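Local coordinates for 3-oxoacyl-(Acyl-carrier protein) synthase (Burkholderia xenovorans, PDB 4EFI) that probably catalyses the condensation that forms 3-oxoacyl-(acyl-carrier protein) in fatty acid synthesis, as an enzyme of the KAS III family, at residues V94-N99 / N300-S305; E237-T242 / N273-K278. One frame throughout, in Å; residues are numbered along the deposited sequence. Where two conformers were deposited one is given.

Contact 1: residues V94-N99 / N300-S305; sequences VSQTPN and NTSCAS
This is a buried loop-to-loop contact in the middle of a thiolase-type fold, where Cys-303 and Ser-302 meet Val-94, Ser-95 and Gln-96. The first loop leaves the C-terminal end of strand 90-94; the second leads into helix 305-313 and carries the Asn-Thr-Ser sequence that, in related KAS III enzymes, contributes an active-site asparagine. In the conformer given here, one of two deposited, chi1 of 58° sets SG of Cys-303 between its own backbone N and carbonyl carbon, and from there it lies 3.6 Å from Val-94 O; Ser-95 CA is the next neighbour. Gln-96 has CG beside its own backbone N and an extended chain beyond it, which carries the amide across to Ser-302. The approach is close, but the angle is too poor for a hydrogen bond. Asp-156, at the end of strand 149-156, links the two loops through hydrogen bonds: OD1 receives Gln-96 N and also bonds Ser-95 OG and Thr-97 OG1, while OD2 bonds Ser-302 OG. Ser-95 OG also hydrogen-bonds Gly-155 O. An unidentified ligand adds an oxygen bonded to Ser-302 OG and only weakly to Gln-96 NE2. Each loop is braced by a turn of its own. In the ST turn, Ser-95 OG accepts from Thr-97 N at 3.0 Å; in the Asx turn, Asn-300 OD1 takes Ser-302 N at 2.9 Å, with the donor nearly in line with the C=O bond. At the point where the polar ends converge, Gln-96 NE2 stands 3.1 Å from Ser-302 OG.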
ATOM      1  N   VAL A  94      -6.610   6.722   1.367  1.00 10.98           N
ATOM      2  CA  VAL A  94      -5.753   6.094   2.367  1.00 11.63           C
ATOM      3  C   VAL A  94      -4.335   6.564   2.112  1.00 11.88           C
ATOM      4  O   VAL A  94      -3.785   6.330   1.014  1.00 12.47           O
ATOM      5  CB  VAL A  94      -5.814   4.570   2.279  1.00 13.42           C
ATOM      6  CG1 VAL A  94      -4.871   3.946   3.318  1.00 13.95           C
ATOM      7  CG2 VAL A  94      -7.252   4.109   2.476  1.00 14.82           C
ATOM      8  N   SER A  95      -3.763   7.249   3.097  1.00 10.81           N
ATOM      9  CA  SER A  95      -2.467   7.869   2.941  1.00 11.94           C
ATOM     10  C   SER A  95      -1.963   8.362   4.283  1.00 12.46           C
ATOM     11  O   SER A  95      -2.756   8.627   5.198  1.00 13.67           O
ATOM     12  CB  SER A  95      -2.562   9.061   2.007  1.00 13.01           C
ATOM     13  OG  SER A  95      -1.285   9.667   1.765  1.00 12.78           O
ATOM     14  N   GLN A  96      -0.648   8.487   4.404  1.00 11.75           N
ATOM     15  CA  GLN A  96      -0.015   9.125   5.550  1.00 11.22           C
ATOM     16  C   GLN A  96       0.525  10.518   5.196  1.00 11.98           C
ATOM     17  O   GLN A  96       1.112  11.167   6.055  1.00 12.48           O
ATOM     18  CB  GLN A  96       1.115   8.235   6.047  1.00 12.55           C
ATOM     19  CG  GLN A  96       0.612   6.877   6.475  1.00 15.02           C
ATOM     20  CD  GLN A  96       1.706   5.882   6.739  1.00 15.88           C
ATOM     21  OE1 GLN A  96       1.835   5.384   7.847  1.00 15.20           O
ATOM     22  NE2 GLN A  96       2.466   5.567   5.719  1.00 16.06           N
ATOM     23  N   THR A  97       0.323  10.948   3.945  1.00 12.05           N
ATOM     24  CA  THR A  97       0.906  12.190   3.451  1.00 12.05           C
ATOM     25  C   THR A  97      -0.141  13.073   2.757  1.00 13.14           C
ATOM     26  O   THR A  97      -0.011  13.422   1.589  1.00 11.86           O
ATOM     27  CB  THR A  97       2.169  11.926   2.588  1.00 13.10           C
ATOM     28  OG1 THR A  97       1.893  10.937   1.573  1.00 12.74           O
ATOM     29  CG2 THR A  97       3.316  11.435   3.475  1.00 14.11           C
ATOM     30  N   PRO A  98      -1.190  13.435   3.492  1.00 11.92           N
ATOM     31  CA  PRO A  98      -2.263  14.259   2.927  1.00 12.38           C
ATOM     32  C   PRO A  98      -1.809  15.688   2.576  1.00 11.70           C
ATOM     33  O   PRO A  98      -0.825  16.184   3.118  1.00 12.28           O
ATOM     34  CB  PRO A  98      -3.282  14.291   4.059  1.00 13.63           C
ATOM     35  CG  PRO A  98      -2.451  14.185   5.295  1.00 15.04           C
ATOM     36  CD  PRO A  98      -1.371  13.212   4.940  1.00 12.05           C
ATOM     37  N   ASN A  99      -2.603  16.364   1.750  1.00 11.65           N
ATOM     38  CA  ASN A  99      -2.256  17.721   1.339  1.00 11.67           C
ATOM     39  C   ASN A  99      -2.204  18.700   2.509  1.00 12.01           C
ATOM     40  O   ASN A  99      -1.266  19.492   2.635  1.00 12.17           O
ATOM     41  CB  ASN A  99      -3.290  18.263   0.326  1.00 12.54           C
ATOM     42  CG  ASN A  99      -3.126  17.701  -1.062  1.00 13.19           C
ATOM     43  OD1 ASN A  99      -2.330  16.788  -1.293  1.00 12.65           O
ATOM     44  ND2 ASN A  99      -3.893  18.229  -2.002  1.00 13.97           N
ATOM     45  N   ASN A 300      10.249   0.803  -1.636  1.00 13.18           N
ATOM     46  CA  ASN A 300       9.095   0.572  -0.774  1.00 12.23           C
ATOM     47  C   ASN A 300       8.192   1.794  -0.897  1.00 12.18           C
ATOM     48  O   ASN A 300       8.607   2.892  -0.542  1.00 12.54           O
ATOM     49  CB  ASN A 300       9.632   0.393   0.650  1.00 13.40           C
ATOM     50  CG  ASN A 300       8.576   0.303   1.717  1.00 13.69           C
ATOM     51  OD1 ASN A 300       7.453   0.794   1.582  1.00 13.53           O
ATOM     52  ND2 ASN A 300       8.964  -0.303   2.840  1.00 14.02           N
ATOM     53  N   THR A 301       6.975   1.610  -1.414  1.00 12.70           N
ATOM     54  CA  THR A 301       6.048   2.723  -1.650  1.00 14.26           C
ATOM     55  C   THR A 301       4.910   2.730  -0.650  1.00 14.08           C
ATOM     56  O   THR A 301       3.832   3.261  -0.911  1.00 14.61           O
ATOM     57  CB  THR A 301       5.487   2.714  -3.081  1.00 13.58           C
ATOM     58  OG1 THR A 301       4.821   1.470  -3.348  1.00 14.73           O
ATOM     59  CG2 THR A 301       6.615   2.952  -4.095  1.00 13.42           C
ATOM     60  N   SER A 302       5.177   2.187   0.530  1.00 12.21           N
ATOM     61  CA  SER A 302       4.234   2.322   1.651  1.00 13.77           C
ATOM     62  C   SER A 302       2.853   1.836   1.237  1.00 13.29           C
ATOM     63  O   SER A 302       2.702   0.708   0.782  1.00 13.27           O
ATOM     64  CB  SER A 302       4.165   3.791   2.068  1.00 15.72           C
ATOM     65  OG  SER A 302       3.342   3.954   3.228  1.00 21.31           O
ATOM     66  N   CYS A 303       1.764   2.493   1.598  0.79 13.83           N
ATOM     67  CA  CYS A 303       0.437   1.942   1.318  0.79 14.46           C
ATOM     68  C   CYS A 303       0.162   1.646  -0.162  0.79 12.76           C
ATOM     69  O   CYS A 303      -0.715   0.850  -0.465  0.79 14.06           O
ATOM     70  CB  CYS A 303      -0.683   2.848   1.852  0.79 13.94           C
ATOM     71  SG  CYS A 303      -0.662   4.511   1.192  0.79 14.67           S
ATOM     72  N   ALA A 304       0.894   2.293  -1.065  1.00 12.43           N
ATOM     73  CA  ALA A 304       0.723   2.032  -2.497  1.00 11.84           C
ATOM     74  C   ALA A 304       1.340   0.723  -2.967  1.00 11.33           C
ATOM     75  O   ALA A 304       1.140   0.335  -4.125  1.00 12.21           O
ATOM     76  CB  ALA A 304       1.297   3.159  -3.307  1.00 12.17           C
ATOM     77  N   SER A 305       2.093   0.044  -2.109  1.00 11.95           N
ATOM     78  CA  SER A 305       2.965  -1.007  -2.599  1.00 12.55           C
ATOM     79  C   SER A 305       2.193  -2.174  -3.231  1.00 12.35           C
ATOM     80  O   SER A 305       2.613  -2.694  -4.258  1.00 13.00           O
ATOM     81  CB  SER A 305       3.895  -1.483  -1.490  1.00 14.52           C
ATOM     82  OG  SER A 305       3.155  -2.182  -0.510  1.00 16.36           O
TER

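Contact 2: residues E237-T242 / N273-K278; sequences EIFNFT and NLFMLK
Helical segments 237-242 and 274-278 run nearly parallel, crossing at -22° with their axes 11.4 Å apart at closest approach, so long side chains must bridge the gap. Met-276 does most of this. Its CG lies anti to the backbone N, and the chain then bends at chi2 and chi3, which sends the methyl group into the angle between Phe-239 and Thr-242. CE presses against Phe-239 CD1 at 3.3 Å, a tight carbon-carbon contact, and reaches Thr-242 CB at 3.6 Å. The sulfur follows: SD is 4.7 Å from the centroid of the Phe-239 ring and well off the ring normal, an oblique Met-aromatic contact. In Thr-242, OG1 sits beside the backbone N and donates to Ile-238 O one turn back, while CG2, anti to that N, meets Met-276 SD at 3.8 Å. The Ile-238 carbonyl also takes Thr-242 N, and the two donors arrive from opposite faces of its plane. On the outer side of the contact, Phe-239 CE1 meets Phe-275 CE2 at 3.7 Å; the rings meet obliquely, their planes inclined at 35°. Phe-275 also leans on the ring of His-279 further along its own helix. Met-276 is fixed at its backbone too: Asn-273, the N-cap of helix 274-283, accepts from Met-276 N through OD1 at 2.9 Å, the donor lying above the carbonyl plane. The whole is a near-parallel helix pair with a methionine wedged between an aromatic ring and a threonine, joining two helices that flank edge strand 266-269 in sequence within the C-terminal half of the thiolase-type fold.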
ATOM      1  N   GLU A 237      12.960  -4.380  15.797  1.00 21.67           N
ATOM      2  CA  GLU A 237      11.626  -4.604  16.342  1.00 21.53           C
ATOM      3  C   GLU A 237      10.639  -4.890  15.214  1.00 19.75           C
ATOM      4  O   GLU A 237       9.839  -5.807  15.329  1.00 20.53           O
ATOM      5  CB  GLU A 237      11.159  -3.397  17.161  1.00 22.90           C
ATOM      6  CG  GLU A 237      11.905  -3.182  18.467  1.00 25.29           C
ATOM      7  CD  GLU A 237      11.582  -4.215  19.532  1.00 34.78           C
ATOM      8  OE1 GLU A 237      10.472  -4.781  19.510  1.00 34.37           O
ATOM      9  OE2 GLU A 237      12.446  -4.455  20.403  1.00 42.67           O
ATOM     10  N   ILE A 238      10.710  -4.137  14.121  1.00 18.48           N
ATOM     11  CA  ILE A 238       9.790  -4.366  13.013  1.00 17.45           C
ATOM     12  C   ILE A 238      10.013  -5.758  12.403  1.00 19.36           C
ATOM     13  O   ILE A 238       9.043  -6.456  12.089  1.00 20.59           O
ATOM     14  CB  ILE A 238       9.938  -3.273  11.953  1.00 17.87           C
ATOM     15  CG1 ILE A 238       9.499  -1.927  12.529  1.00 18.88           C
ATOM     16  CG2 ILE A 238       9.110  -3.607  10.720  1.00 19.69           C
ATOM     17  CD1 ILE A 238      10.047  -0.742  11.791  1.00 20.40           C
ATOM     18  N   PHE A 239      11.271  -6.160  12.229  1.00 19.69           N
ATOM     19  CA  PHE A 239      11.560  -7.478  11.666  1.00 21.54           C
ATOM     20  C   PHE A 239      10.960  -8.588  12.526  1.00 21.47           C
ATOM     21  O   PHE A 239      10.324  -9.504  12.016  1.00 22.49           O
ATOM     22  CB  PHE A 239      13.070  -7.680  11.499  1.00 24.87           C
ATOM     23  CG  PHE A 239      13.439  -9.021  10.898  1.00 26.81           C
ATOM     24  CD1 PHE A 239      13.505  -9.188   9.519  1.00 28.96           C
ATOM     25  CD2 PHE A 239      13.707 -10.104  11.711  1.00 28.87           C
ATOM     26  CE1 PHE A 239      13.838 -10.419   8.966  1.00 31.64           C
ATOM     27  CE2 PHE A 239      14.036 -11.331  11.167  1.00 33.35           C
ATOM     28  CZ  PHE A 239      14.098 -11.490   9.797  1.00 33.64           C
ATOM     29  N   ASN A 240      11.172  -8.512  13.833  1.00 21.83           N
ATOM     30  CA  ASN A 240      10.618  -9.519  14.731  1.00 23.91           C
ATOM     31  C   ASN A 240       9.089  -9.519  14.771  1.00 23.38           C
ATOM     32  O   ASN A 240       8.489 -10.592  14.761  1.00 29.15           O
ATOM     33  CB  ASN A 240      11.211  -9.344  16.128  1.00 30.21           C
ATOM     34  CG  ASN A 240      12.696  -9.671  16.166  1.00 37.66           C
ATOM     35  OD1 ASN A 240      13.167 -10.540  15.433  1.00 42.42           O
ATOM     36  ND2 ASN A 240      13.441  -8.963  17.003  1.00 44.45           N
ATOM     37  N   PHE A 241       8.474  -8.341  14.824  1.00 23.37           N
ATOM     38  CA  PHE A 241       7.010  -8.207  14.719  1.00 27.07           C
ATOM     39  C   PHE A 241       6.508  -8.905  13.463  1.00 23.75           C
ATOM     40  O   PHE A 241       5.578  -9.724  13.513  1.00 26.07           O
ATOM     41  CB  PHE A 241       6.591  -6.715  14.693  1.00 24.28           C
ATOM     42  CG  PHE A 241       5.305  -6.427  13.907  1.00 23.17           C
ATOM     43  CD1 PHE A 241       4.071  -6.872  14.368  1.00 24.46           C
ATOM     44  CD2 PHE A 241       5.342  -5.691  12.712  1.00 22.13           C
ATOM     45  CE1 PHE A 241       2.899  -6.598  13.640  1.00 24.43           C
ATOM     46  CE2 PHE A 241       4.169  -5.417  11.985  1.00 22.15           C
ATOM     47  CZ  PHE A 241       2.959  -5.871  12.455  1.00 23.82           C
ATOM     48  N   THR A 242       7.131  -8.579  12.341  1.00 18.77           N
ATOM     49  CA  THR A 242       6.677  -9.047  11.049  1.00 18.86           C
ATOM     50  C   THR A 242       6.819 -10.570  10.926  1.00 19.49           C
ATOM     51  O   THR A 242       5.888 -11.254  10.476  1.00 19.81           O
ATOM     52  CB  THR A 242       7.453  -8.380   9.913  1.00 19.70           C
ATOM     53  OG1 THR A 242       7.298  -6.960   9.974  1.00 21.31           O
ATOM     54  CG2 THR A 242       6.923  -8.849   8.576  1.00 21.76           C
ATOM     55  N   ASN A 273      11.022  -4.820   2.212  1.00 14.09           N
ATOM     56  CA  ASN A 273      12.401  -4.914   1.745  1.00 16.13           C
ATOM     57  C   ASN A 273      12.608  -6.364   1.313  1.00 15.36           C
ATOM     58  O   ASN A 273      11.914  -7.274   1.784  1.00 16.86           O
ATOM     59  CB  ASN A 273      13.424  -4.464   2.793  1.00 18.22           C
ATOM     60  CG  ASN A 273      13.502  -5.389   3.987  1.00 23.14           C
ATOM     61  OD1 ASN A 273      14.119  -6.447   3.922  1.00 23.82           O
ATOM     62  ND2 ASN A 273      12.937  -4.962   5.098  1.00 26.94           N
ATOM     63  N   LEU A 274      13.556  -6.599   0.417  1.00 17.34           N
ATOM     64  CA  LEU A 274      13.666  -7.912  -0.200  1.00 18.79           C
ATOM     65  C   LEU A 274      14.068  -8.994   0.801  1.00 20.54           C
ATOM     66  O   LEU A 274      13.557 -10.096   0.754  1.00 21.01           O
ATOM     67  CB  LEU A 274      14.643  -7.860  -1.386  1.00 20.17           C
ATOM     68  CG  LEU A 274      14.738  -9.163  -2.184  1.00 22.59           C
ATOM     69  CD1 LEU A 274      13.401  -9.607  -2.745  1.00 28.84           C
ATOM     70  CD2 LEU A 274      15.740  -8.982  -3.320  1.00 26.51           C
ATOM     71  N   PHE A 275      14.965  -8.661   1.714  1.00 19.75           N
ATOM     72  CA  PHE A 275      15.413  -9.589   2.762  1.00 21.54           C
ATOM     73  C   PHE A 275      14.198 -10.118   3.536  1.00 21.33           C
ATOM     74  O   PHE A 275      14.033 -11.337   3.706  1.00 22.77           O
ATOM     75  CB  PHE A 275      16.401  -8.856   3.693  1.00 26.71           C
ATOM     76  CG  PHE A 275      16.971  -9.704   4.802  1.00 28.97           C
ATOM     77  CD1 PHE A 275      18.035 -10.558   4.564  1.00 29.30           C
ATOM     78  CD2 PHE A 275      16.474  -9.602   6.094  1.00 30.87           C
ATOM     79  CE1 PHE A 275      18.574 -11.319   5.587  1.00 34.62           C
ATOM     80  CE2 PHE A 275      17.013 -10.359   7.122  1.00 33.04           C
ATOM     81  CZ  PHE A 275      18.063 -11.213   6.868  1.00 32.92           C
ATOM     82  N   MET A 276      13.340  -9.209   3.990  1.00 20.49           N
ATOM     83  CA  MET A 276      12.118  -9.593   4.680  1.00 21.15           C
ATOM     84  C   MET A 276      11.176 -10.430   3.822  1.00 21.81           C
ATOM     85  O   MET A 276      10.590 -11.400   4.305  1.00 22.43           O
ATOM     86  CB  MET A 276      11.360  -8.362   5.143  1.00 23.54           C
ATOM     87  CG  MET A 276      10.045  -8.758   5.757  1.00 23.17           C
ATOM     88  SD  MET A 276      10.291  -9.794   7.193  1.00 48.86           S
ATOM     89  CE  MET A 276      10.600  -8.415   8.247  1.00 23.60           C
ATOM     90  N   LEU A 277      10.996 -10.040   2.569  1.00 18.85           N
ATOM     91  CA  LEU A 277      10.095 -10.760   1.672  1.00 18.26           C
ATOM     92  C   LEU A 277      10.557 -12.214   1.496  1.00 19.97           C
ATOM     93  O   LEU A 277       9.757 -13.163   1.528  1.00 20.52           O
ATOM     94  CB  LEU A 277      10.014 -10.073   0.310  1.00 20.12           C
ATOM     95  CG  LEU A 277       9.232  -8.754   0.286  1.00 19.07           C
ATOM     96  CD1 LEU A 277       9.497  -8.000  -1.017  1.00 23.32           C
ATOM     97  CD2 LEU A 277       7.747  -9.024   0.465  1.00 25.28           C
ATOM     98  N   LYS A 278      11.862 -12.392   1.345  1.00 19.09           N
ATOM     99  CA  LYS A 278      12.416 -13.730   1.167  1.00 21.25           C
ATOM    100  C   LYS A 278      12.186 -14.542   2.432  1.00 20.86           C
ATOM    101  O   LYS A 278      11.827 -15.733   2.362  1.00 21.16           O
ATOM    102  CB  LYS A 278      13.914 -13.670   0.839  1.00 23.44           C
TER

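Overall arrangement
From the N terminus, the chain reaches contact 1 first, at the end of strand 90-94 in the six-stranded sheet. It then passes through strands 149-156 and 176-184 to helix 235-257, where contact 2 begins. A short excursion through strand 266-269, at the edge of the five-stranded sheet, brings the chain to helix 274-283 and closes contact 2. Residues 300-305 follow and close contact 1, so the smaller loop is nested in the larger. Contact 1 ties a strand end in the N-terminal half to the loop before helix 305-313, whereas contact 2 joins neighbouring helices. Their centres are about 19 Å apart, and they do not touch.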